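Local structure of major allergen Alt a 1 (Alternaria alternata, 3V0R) at residues K25-G28 / T29-N32. The protein forms a disulfide-linked, secreted beta-barrel dimer and may bind host plant thaumatin-like proteins and inhibit their beta-glucanase activity. Numbering follows the deposited sequence.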
loop_
_atom_site.group_PDB
_atom_site.type_symbol
_atom_site.label_atom_id
_atom_site.label_comp_id
_atom_site.label_asym_id
_atom_site.label_seq_id
_atom_site.Cartn_x
_atom_site.Cartn_y
_atom_site.Cartn_z
ATOM N N LYS A 25 1.150 -12.718 -17.800
ATOM C CA LYS A 25 1.681 -14.081 -17.906
ATOM C C LYS A 25 3.103 -13.970 -18.445
ATOM O O LYS A 25 3.293 -13.786 -19.646
ATOM C CB LYS A 25 0.830 -14.881 -18.914
ATOM C CG LYS A 25 -0.635 -15.041 -18.508
ATOM C CD LYS A 25 -1.395 -15.767 -19.628
ATOM C CE LYS A 25 -2.829 -16.086 -19.208
ATOM N NZ LYS A 25 -3.634 -16.538 -20.437
ATOM N N PRO A 26 4.108 -14.035 -17.575
ATOM C CA PRO A 26 5.508 -13.750 -17.938
ATOM C C PRO A 26 6.087 -14.757 -18.892
ATOM O O PRO A 26 7.016 -14.430 -19.676
ATOM C CB PRO A 26 6.238 -13.795 -16.583
ATOM C CG PRO A 26 5.337 -14.533 -15.662
ATOM C CD PRO A 26 3.952 -14.312 -16.138
ATOM N N GLU A 27 5.538 -15.966 -18.836
ATOM C CA GLU A 27 5.941 -17.012 -19.736
ATOM C C GLU A 27 4.791 -17.559 -20.554
ATOM O O GLU A 27 4.894 -18.635 -21.126
ATOM C CB GLU A 27 6.615 -18.139 -18.931
ATOM C CG GLU A 27 7.842 -17.656 -18.172
ATOM C CD GLU A 27 8.956 -17.140 -19.102
ATOM O OE1 GLU A 27 9.000 -17.533 -20.286
ATOM O OE2 GLU A 27 9.825 -16.352 -18.658
ATOM N N GLY A 28 3.698 -16.810 -20.624
ATOM C CA GLY A 28 2.564 -17.141 -21.435
ATOM C C GLY A 28 1.676 -18.218 -20.853
ATOM O O GLY A 28 0.800 -18.681 -21.542
ATOM N N THR A 29 1.901 -18.630 -19.605
ATOM C CA THR A 29 1.105 -19.716 -18.989
ATOM C C THR A 29 0.422 -19.214 -17.730
ATOM O O THR A 29 -0.658 -18.649 -17.788
ATOM C CB THR A 29 2.001 -20.950 -18.713
ATOM O OG1 THR A 29 3.130 -20.557 -17.941
ATOM C CG2 THR A 29 2.525 -21.611 -20.037
ATOM N N TYR A 30 1.074 -19.371 -16.593
ATOM C CA TYR A 30 0.556 -18.858 -15.300
ATOM C C TYR A 30 0.646 -17.338 -15.247
ATOM O O TYR A 30 1.473 -16.714 -15.976
ATOM C CB TYR A 30 1.349 -19.452 -14.130
ATOM C CG TYR A 30 2.822 -19.174 -14.241
ATOM C CD1 TYR A 30 3.686 -20.096 -14.829
ATOM C CD2 TYR A 30 3.351 -17.970 -13.794
ATOM C CE1 TYR A 30 5.052 -19.817 -14.961
ATOM C CE2 TYR A 30 4.711 -17.690 -13.902
ATOM C CZ TYR A 30 5.547 -18.622 -14.479
ATOM O OH TYR A 30 6.860 -18.295 -14.609
ATOM N N TYR A 31 -0.239 -16.738 -14.434
ATOM C CA TYR A 31 -0.179 -15.322 -14.116
ATOM C C TYR A 31 0.869 -15.086 -13.002
ATOM O O TYR A 31 0.980 -15.916 -12.101
ATOM C CB TYR A 31 -1.534 -14.819 -13.573
ATOM C CG TYR A 31 -2.617 -14.752 -14.652
ATOM C CD1 TYR A 31 -2.619 -13.731 -15.585
ATOM C CD2 TYR A 31 -3.629 -15.682 -14.706
ATOM C CE1 TYR A 31 -3.589 -13.658 -16.585
ATOM C CE2 TYR A 31 -4.657 -15.583 -15.659
ATOM C CZ TYR A 31 -4.623 -14.580 -16.603
ATOM O OH TYR A 31 -5.620 -14.480 -17.556
ATOM N N ASN A 32 1.562 -13.943 -13.056
ATOM C CA ASN A 32 2.325 -13.496 -11.907
ATOM C C ASN A 32 1.711 -12.256 -11.295
ATOM O O ASN A 32 2.156 -11.806 -10.242
ATOM C CB ASN A 32 3.836 -13.312 -12.179
ATOM C CG ASN A 32 4.149 -12.144 -13.086
ATOM O OD1 ASN A 32 3.251 -11.420 -13.552
ATOM N ND2 ASN A 32 5.443 -11.959 -13.363
HETATM O O HOH W 1 -2.356 -19.295 -20.171
HETATM O O HOH W 2 3.504 -17.444 -17.455
#
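Lys25 places CE over one face of the Tyr31 ring. The contact is a CH-pi interaction, with Lys25 CE 3.9 Å from the ring centroid and 29° off the ring normal. The lysine chain is extended beyond CG, which carries CE to the phenol end of the ring.

Pro26 packs between two side chains. Its CG lies 3.7 Å from Tyr30 CE2, and the two side chains cross at about a right angle. The Asn32 side chain runs opposite to the proline, with ND2 3.5 Å from Pro26 CG. Glu27 runs beside Tyr30 in the same direction, and its CG meets the phenol oxygen.

The backbone of Lys25 to Gly28 forms a type I beta turn, closed by a weak hydrogen bond from Gly28 N to Lys25 O. Gly28, the last residue of the turn, has a positive phi (77°), which favours glycine. No direct hydrogen bond joins the two halves; two waters bridge them. One water accepts from Glu27 N and Thr29 N and donates to Tyr30 O at 2.6 Å; it also sits over a face of the Tyr30 ring. A second accepts from Lys25 NZ and donates to Thr29 O.

This surface loop connects the antiparallel neighbours 15-25 and 33-40 of the barrel; strand 33-40 lines a bound 2,5,6-triaminopyrimidin-4-ol. Tyr31 is buried against Phe21, Leu57 and Ser77, while Asn32 makes backbone hydrogen bonds with Arg24 and Ala54.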